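Reticulocyte binding protein (Streptococcus agalactiae COH1, PDB 3FAW) is the cell-wall-anchored pullulanase SAP, a secreted hydrolase that probably cleaves alpha-1,6-glucosidic linkages in pullulan and related alpha-glucans. Local coordinates at residues L193-K196 / N197-G200; Q282-D285 / G286-K289; H431-S434 / R435-L438; H795-K798 / D799-L802. All coordinates share one frame; numbering follows the deposited sequence.

Interaction 1. Residues L193-K196 / N197-G200; sequences LGIK and NYTG
Tyr-198, Asn-197 and Ile-195 give up most surface in this short turn of loop. Ile-195 lies across one face of the Tyr-198 ring. Its CG2 methyl sits over the centre of the ring, 4.0 Å from the centroid and 13° off the normal, which makes a CH-pi contact. With chi1 at -63°, Ile-195 CG2 is carried anti to the backbone N and over the ring. The other branch runs to the rim, where Ile-195 CD1 is 3.8 Å from Tyr-198 CE1. At the far end of the ring, Leu-193 lies against the phenol oxygen, with CB 3.4 Å from Tyr-198 OH. The hydroxyl itself is hydrogen-bonded to the backbone O of Asp-190.

Asn-197 OD1 is gripped twice, by Thr-199 N at 3.0 Å and by Thr-199 OG1 at 2.7 Å. Both bonds stay inside 197-200; Asn-197 meets 193-196 at the peptide junction. The backbone bond defines an Asx turn, and the hydroxyl bond helps fix the rotation of the amide.

The loop joins strands 184-189 and 202-209 in the region matching carbohydrate-binding module 48. Strand 157-164 touches both Leu-193 and Tyr-198 through Ile-162. The chemistry is divided: an aliphatic side chain covers one face of the buried Tyr-198, the phenol hydroxyl is satisfied by a backbone carbonyl, and the backbone around Tyr-198 is held by an amide oxygen that accepts two hydrogen bonds.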
# COMPACT_ATOMS: atom_id res chain seq x y z
N LEU A 193 28.51 28.87 10.32
CA LEU A 193 28.29 28.73 8.87
C LEU A 193 27.64 29.97 8.24
O LEU A 193 27.24 29.94 7.07
CB LEU A 193 27.45 27.48 8.59
CG LEU A 193 28.02 26.18 9.14
CD1 LEU A 193 27.07 25.01 8.85
CD2 LEU A 193 29.41 25.91 8.58
N GLY A 194 27.54 31.05 9.00
CA GLY A 194 27.09 32.34 8.48
C GLY A 194 25.60 32.45 8.20
O GLY A 194 25.17 33.36 7.48
N ILE A 195 24.82 31.54 8.78
CA ILE A 195 23.37 31.48 8.54
C ILE A 195 22.62 31.67 9.86
O ILE A 195 22.87 30.95 10.82
CB ILE A 195 22.97 30.14 7.88
CG1 ILE A 195 23.64 30.00 6.51
CG2 ILE A 195 21.46 30.04 7.74
CD1 ILE A 195 23.61 28.60 5.94
N LYS A 196 21.71 32.64 9.89
CA LYS A 196 21.01 33.02 11.12
C LYS A 196 19.80 32.14 11.43
O LYS A 196 19.51 31.87 12.59
CB LYS A 196 20.61 34.50 11.10
CG LYS A 196 19.54 34.89 10.08
CD LYS A 196 19.22 36.37 10.16
CE LYS A 196 18.26 36.79 9.06
NZ LYS A 196 17.86 38.22 9.18
N ASN A 197 19.08 31.74 10.38
CA ASN A 197 17.90 30.88 10.50
C ASN A 197 17.96 29.80 9.43
O ASN A 197 17.88 30.10 8.23
CB ASN A 197 16.61 31.69 10.37
CG ASN A 197 15.36 30.92 10.80
OD1 ASN A 197 15.32 29.69 10.73
ND2 ASN A 197 14.34 31.64 11.23
N TYR A 198 18.10 28.55 9.86
CA TYR A 198 18.26 27.41 8.94
C TYR A 198 16.94 26.90 8.37
O TYR A 198 16.95 26.02 7.49
CB TYR A 198 18.99 26.27 9.63
CG TYR A 198 20.47 26.51 9.82
CD1 TYR A 198 21.38 26.20 8.81
CD2 TYR A 198 20.97 27.03 11.02
CE1 TYR A 198 22.73 26.42 8.97
CE2 TYR A 198 22.33 27.26 11.19
CZ TYR A 198 23.21 26.95 10.16
OH TYR A 198 24.56 27.16 10.32
N THR A 199 15.81 27.43 8.85
CA THR A 199 14.49 27.00 8.38
C THR A 199 14.39 27.16 6.86
O THR A 199 14.70 28.23 6.32
CB THR A 199 13.36 27.79 9.09
OG1 THR A 199 13.54 27.72 10.51
CG2 THR A 199 11.98 27.23 8.73
N GLY A 200 13.98 26.10 6.18
CA GLY A 200 13.81 26.13 4.72
C GLY A 200 15.05 25.82 3.89
O GLY A 200 14.95 25.56 2.70

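Interaction 2. Residues Q282-D285 / G286-K289; sequences QSLD and GKLK
Leu-284 and Leu-288 supply the apolar part of this turn. Leu-284 CD1 meets Leu-288 CD1 at 3.8 Å. The other methyl of Leu-288, CD2, rests on Leu-284 CB at the same separation, 3.8 Å. Both methyls of Leu-288 thus lie against CB and CD1 of Leu-284, and the two side chains cross obliquely. Thr-279 and Lys-301 also touch Leu-284, which is buried.

One backbone hydrogen bond spans the segments, from Lys-287 N to Leu-284 O at 2.8 Å. Its N-H...O angle is 144°.

The polar side-chain link runs through water. The Lys-287 chain is extended beyond CG and passes beside the Ser-283 carbonyl, with CE 3.2 Å from Ser-283 O. Its NZ then donates to a water at 3.0 Å. The same water is 2.6 Å from Ser-283 OG, hydrogen-bonded to it. Ser-283 OG and Lys-287 NZ are themselves 4.1 Å apart, so the water bridges them. Asp-285 has its charged partner outside the turn, in a salt bridge to Arg-331.

With phi 93° and psi -17°, Gly-286 has the positive-phi conformation of the third position in a type II turn. The arrangement is a 3-10 segment, 282-284, running into a type II beta turn over 284-287. It lies in the loop after strand 269-273, the first strand of the TIM barrel typical of the alpha-amylase family.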
# COMPACT_ATOMS: atom_id res chain seq x y z
N GLN A 282 -11.79 18.35 -15.27
CA GLN A 282 -11.97 19.65 -15.94
C GLN A 282 -13.29 20.31 -15.54
O GLN A 282 -13.40 21.54 -15.55
CB GLN A 282 -11.93 19.49 -17.46
CG GLN A 282 -10.60 19.03 -18.03
CD GLN A 282 -10.72 18.44 -19.43
OE1 GLN A 282 -11.63 18.78 -20.19
NE2 GLN A 282 -9.80 17.55 -19.78
N SER A 283 -14.28 19.48 -15.20
CA SER A 283 -15.58 19.94 -14.71
C SER A 283 -15.48 20.85 -13.49
O SER A 283 -16.34 21.70 -13.29
CB SER A 283 -16.44 18.72 -14.35
OG SER A 283 -17.68 19.11 -13.78
N LEU A 284 -14.43 20.67 -12.68
CA LEU A 284 -14.24 21.45 -11.46
C LEU A 284 -13.59 22.82 -11.70
O LEU A 284 -13.51 23.63 -10.76
CB LEU A 284 -13.41 20.66 -10.44
CG LEU A 284 -14.00 19.34 -9.92
CD1 LEU A 284 -13.09 18.71 -8.89
CD2 LEU A 284 -15.40 19.55 -9.35
N ASP A 285 -13.14 23.09 -12.92
CA ASP A 285 -12.54 24.39 -13.24
C ASP A 285 -13.56 25.50 -13.01
O ASP A 285 -14.64 25.50 -13.59
CB ASP A 285 -12.05 24.43 -14.70
CG ASP A 285 -10.79 23.62 -14.91
OD1 ASP A 285 -9.98 23.49 -13.97
OD2 ASP A 285 -10.60 23.12 -16.05
N GLY A 286 -13.20 26.43 -12.12
CA GLY A 286 -14.10 27.51 -11.73
C GLY A 286 -14.92 27.19 -10.49
O GLY A 286 -15.49 28.10 -9.88
N LYS A 287 -15.00 25.91 -10.12
CA LYS A 287 -15.65 25.50 -8.86
C LYS A 287 -14.63 25.79 -7.73
O LYS A 287 -15.04 26.17 -6.64
CB LYS A 287 -16.28 24.11 -8.98
CG LYS A 287 -17.14 24.03 -10.27
CD LYS A 287 -18.16 22.90 -10.28
CE LYS A 287 -18.83 22.78 -11.65
NZ LYS A 287 -19.95 21.79 -11.66
N LEU A 288 -13.32 25.53 -7.92
CA LEU A 288 -12.54 24.76 -6.92
C LEU A 288 -11.82 26.03 -6.43
O LEU A 288 -11.31 26.80 -7.27
CB LEU A 288 -11.50 23.82 -7.52
CG LEU A 288 -11.29 22.39 -6.99
CD1 LEU A 288 -12.60 21.72 -6.61
CD2 LEU A 288 -10.55 21.57 -8.04
N LYS A 289 -11.79 26.29 -5.13
CA LYS A 289 -11.08 27.46 -4.61
C LYS A 289 -9.56 27.27 -4.57
O LYS A 289 -8.80 28.24 -4.60
CB LYS A 289 -11.61 27.82 -3.22
CG LYS A 289 -11.31 29.25 -2.78
CD LYS A 289 -11.93 30.31 -3.70
CE LYS A 289 -11.11 31.59 -3.72
NZ LYS A 289 -10.74 32.06 -2.34
O HOH W 1 -18.76 19.08 -11.39

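Interaction 3. Residues H431-S434 / R435-L438; sequences HAMS and RRVL
His-431 is the N-cap of helix 432-449, and its carbonyl starts the ladder of i to i+4 bonds with Arg-435 N to His-431 O at 2.7 Å, nearly straight at 165°. The next rungs are Arg-436 N to Ala-432 O at 2.9 Å and Val-437 N to Met-433 O at 3.2 Å. The following one, Leu-438 N to Ser-434 O, is weak at 3.4 Å.

Arg-435 packs at its root, with CB 3.5 Å from both His-431 O and Ala-432 O. With chi1 at -173°, its CG runs anti to the backbone N, and NE donates to Thr-429 O. Met-433 and Arg-436 lie side by side and point the same way. One of two modelled Met-433 conformers bends at chi2 (-56°) and chi3 and puts CE 4.0 Å from Arg-436 CD, a tentative contact. One turn on from Met-433, the Val-437 CG2 methyl lies 3.3 Å from Met-433 O.

Arg-436 NE forms a salt bridge with Asp-440 one turn on, while its NH1 donates to the carbonyls of Tyr-131 and Gly-133. Arg-435 pairs with Asp-463. The His-431 ring is held at both nitrogens, by Tyr-408 O and Asp-494 OD2.

Arg-435 and Leu-438 pack on helix 464-477, Val-437 touches Tyr-351, and Arg-436 reaches the loops at Leu-135 and Tyr-220. The helix then leads to barrel strand 453-456.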
# COMPACT_ATOMS: atom_id res chain seq x y z
N HIS A 431 16.75 -6.48 9.08
CA HIS A 431 17.99 -5.81 9.48
C HIS A 431 17.62 -4.62 10.36
O HIS A 431 16.71 -3.87 10.04
CB HIS A 431 18.81 -5.37 8.25
CG HIS A 431 19.00 -6.45 7.23
ND1 HIS A 431 19.60 -6.22 6.01
CD2 HIS A 431 18.64 -7.76 7.23
CE1 HIS A 431 19.62 -7.35 5.31
NE2 HIS A 431 19.05 -8.30 6.03
N ALA A 432 18.34 -4.46 11.47
CA ALA A 432 17.93 -3.56 12.56
C ALA A 432 17.64 -2.11 12.15
O ALA A 432 16.60 -1.55 12.52
CB ALA A 432 18.97 -3.58 13.69
N MET A 433 18.55 -1.48 11.40
CA MET A 433 18.37 -0.08 11.02
C MET A 433 17.39 0.07 9.86
O MET A 433 16.78 1.13 9.69
CB MET A 433 19.72 0.57 10.69
CG MET A 433 20.77 0.46 11.80
SD MET A 433 20.25 1.12 13.40
CE MET A 433 19.55 -0.34 14.17
N SER A 434 17.22 -0.99 9.07
CA SER A 434 16.19 -1.03 8.04
C SER A 434 14.81 -1.20 8.69
O SER A 434 13.83 -0.58 8.25
CB SER A 434 16.43 -2.19 7.07
OG SER A 434 17.64 -2.01 6.35
N ARG A 435 14.73 -2.04 9.71
CA ARG A 435 13.52 -2.16 10.51
C ARG A 435 13.18 -0.83 11.19
O ARG A 435 12.01 -0.44 11.25
CB ARG A 435 13.65 -3.27 11.55
CG ARG A 435 12.35 -3.55 12.30
CD ARG A 435 12.49 -4.76 13.21
NE ARG A 435 12.52 -6.01 12.46
CZ ARG A 435 12.66 -7.22 13.02
NH1 ARG A 435 12.78 -7.35 14.33
NH2 ARG A 435 12.67 -8.29 12.25
N ARG A 436 14.19 -0.13 11.69
CA ARG A 436 13.99 1.21 12.28
C ARG A 436 13.35 2.20 11.30
O ARG A 436 12.45 2.95 11.68
CB ARG A 436 15.32 1.80 12.78
CG ARG A 436 15.69 1.39 14.20
CD ARG A 436 16.66 2.39 14.82
NE ARG A 436 16.03 3.70 15.01
CZ ARG A 436 16.67 4.80 15.41
NH1 ARG A 436 17.97 4.77 15.68
NH2 ARG A 436 15.99 5.93 15.56
N VAL A 437 13.81 2.19 10.05
CA VAL A 437 13.26 3.09 9.03
C VAL A 437 11.75 2.90 8.87
O VAL A 437 11.00 3.87 8.84
CB VAL A 437 13.95 2.89 7.66
CG1 VAL A 437 13.18 3.62 6.56
CG2 VAL A 437 15.40 3.35 7.71
N LEU A 438 11.33 1.64 8.77
CA LEU A 438 9.91 1.29 8.65
C LEU A 438 9.12 1.70 9.90
O LEU A 438 8.13 2.42 9.80
CB LEU A 438 9.75 -0.21 8.38
CG LEU A 438 8.33 -0.76 8.15
CD1 LEU A 438 8.37 -2.05 7.34
CD2 LEU A 438 7.59 -0.99 9.48

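Interaction 4. Residues H795-K798 / D799-L802; sequences HFEK and DSLL
His-795 opens the hairpin as an antiparallel hydrogen-bonded pair with Leu-802. Its N donates to Leu-802 O at 2.8 Å, and its O accepts from Leu-802 N at 2.9 Å. The second bond is the straighter, at 173°. The two side chains share a face of the sheet, with His-795 CB 4.2 Å from Leu-802 CB. The imidazole has Leu-802 O at its edge, near the ring plane.

Phe-796 follows on the other face, as a non-hydrogen-bonded pair with Leu-801. The pairing there is one of backbones, with the CA atoms of Phe-796 and Leu-801 5.1 Å apart.

Glu-797 adds a third backbone bond, from its N to Ser-800 O at 3.0 Å. Its side chain folds back over the second strand. A bend at chi2 (-59°) lays the carboxylate across Leu-802, with Glu-797 OE2 3.7 Å from Leu-802 CB. Nearer the root, Glu-797 CB packs on Ser-800 OG at 3.5 Å. That hydroxyl is hydrogen-bonded to Asn-761 ND2.

Lys-798 and Asp-799 form the bend itself.

The hairpin makes up two strands of a three-stranded antiparallel sheet. Strand 800-803 is the middle one, flanked by 794-796 and 760-763, and Leu-801 bonds to Val-762 through the backbone. Phe-796 and Leu-801 both rest on Ile-811 of strand 807-813.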
# COMPACT_ATOMS: atom_id res chain seq x y z
N HIS A 795 -41.42 -10.67 -5.75
CA HIS A 795 -42.81 -11.03 -5.46
C HIS A 795 -42.87 -12.07 -4.35
O HIS A 795 -42.12 -13.06 -4.38
CB HIS A 795 -43.52 -11.54 -6.72
CG HIS A 795 -43.58 -10.53 -7.82
ND1 HIS A 795 -44.67 -9.71 -8.02
CD2 HIS A 795 -42.69 -10.21 -8.79
CE1 HIS A 795 -44.45 -8.93 -9.06
NE2 HIS A 795 -43.25 -9.21 -9.54
N PHE A 796 -43.76 -11.85 -3.39
CA PHE A 796 -43.91 -12.74 -2.24
C PHE A 796 -44.91 -13.85 -2.56
O PHE A 796 -46.04 -13.57 -2.98
CB PHE A 796 -44.37 -11.94 -1.01
CG PHE A 796 -43.27 -11.16 -0.34
CD1 PHE A 796 -42.94 -11.40 0.99
CD2 PHE A 796 -42.57 -10.19 -1.04
CE1 PHE A 796 -41.91 -10.68 1.61
CE2 PHE A 796 -41.55 -9.46 -0.42
CZ PHE A 796 -41.22 -9.71 0.90
N GLU A 797 -44.49 -15.10 -2.37
CA GLU A 797 -45.35 -16.27 -2.59
C GLU A 797 -45.68 -16.94 -1.25
O GLU A 797 -45.46 -16.36 -0.19
CB GLU A 797 -44.65 -17.27 -3.53
CG GLU A 797 -44.00 -16.65 -4.77
CD GLU A 797 -44.98 -15.89 -5.66
OE1 GLU A 797 -46.21 -16.12 -5.57
OE2 GLU A 797 -44.51 -15.04 -6.45
N LYS A 798 -46.21 -18.17 -1.30
CA LYS A 798 -46.62 -18.90 -0.09
C LYS A 798 -45.44 -19.25 0.84
O LYS A 798 -45.49 -19.00 2.04
CB LYS A 798 -47.40 -20.16 -0.48
CG LYS A 798 -47.84 -21.06 0.68
CD LYS A 798 -48.73 -20.33 1.68
CE LYS A 798 -49.40 -21.30 2.64
NZ LYS A 798 -50.23 -20.59 3.66
N ASP A 799 -44.39 -19.84 0.28
CA ASP A 799 -43.16 -20.14 1.04
C ASP A 799 -41.90 -19.91 0.20
O ASP A 799 -40.91 -20.62 0.33
CB ASP A 799 -43.21 -21.57 1.62
CG ASP A 799 -43.11 -22.65 0.54
OD1 ASP A 799 -43.13 -22.31 -0.66
OD2 ASP A 799 -43.00 -23.84 0.91
N SER A 800 -41.95 -18.90 -0.67
CA SER A 800 -40.83 -18.57 -1.53
C SER A 800 -40.87 -17.12 -1.98
O SER A 800 -41.86 -16.41 -1.73
CB SER A 800 -40.78 -19.52 -2.74
OG SER A 800 -41.99 -19.49 -3.48
N LEU A 801 -39.78 -16.69 -2.60
CA LEU A 801 -39.66 -15.36 -3.20
C LEU A 801 -39.36 -15.52 -4.69
O LEU A 801 -38.51 -16.32 -5.07
CB LEU A 801 -38.51 -14.59 -2.54
CG LEU A 801 -38.84 -13.73 -1.32
CD1 LEU A 801 -39.64 -14.50 -0.28
CD2 LEU A 801 -37.56 -13.19 -0.72
N LEU A 802 -40.06 -14.77 -5.53
CA LEU A 802 -39.77 -14.70 -6.96
C LEU A 802 -38.99 -13.42 -7.23
O LEU A 802 -39.52 -12.32 -7.04
CB LEU A 802 -41.05 -14.73 -7.79
CG LEU A 802 -40.91 -14.63 -9.31
CD1 LEU A 802 -39.99 -15.72 -9.86
CD2 LEU A 802 -42.29 -14.70 -9.97

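Overall arrangement
The four contacts are local and follow one another along the chain without touching. Interaction 1 falls in the carbohydrate-binding module 48 region, interaction 2 in the catalytic alpha-amylase region, and interaction 4 in the SpuA C-terminal region. Interaction 3 starts a helix that leads to a strand of the TIM barrel, and this helix start meets the module 48 region that holds interaction 1. Interactions 1 and 3 have centres 31 Å apart, the shortest spacing. Interactions 1 and 4 lie 79 Å apart between centres, on opposite sides of the chain's centre. Of the calcium ions, one lies about 12 Å from the Asn-197 side chain in interaction 1.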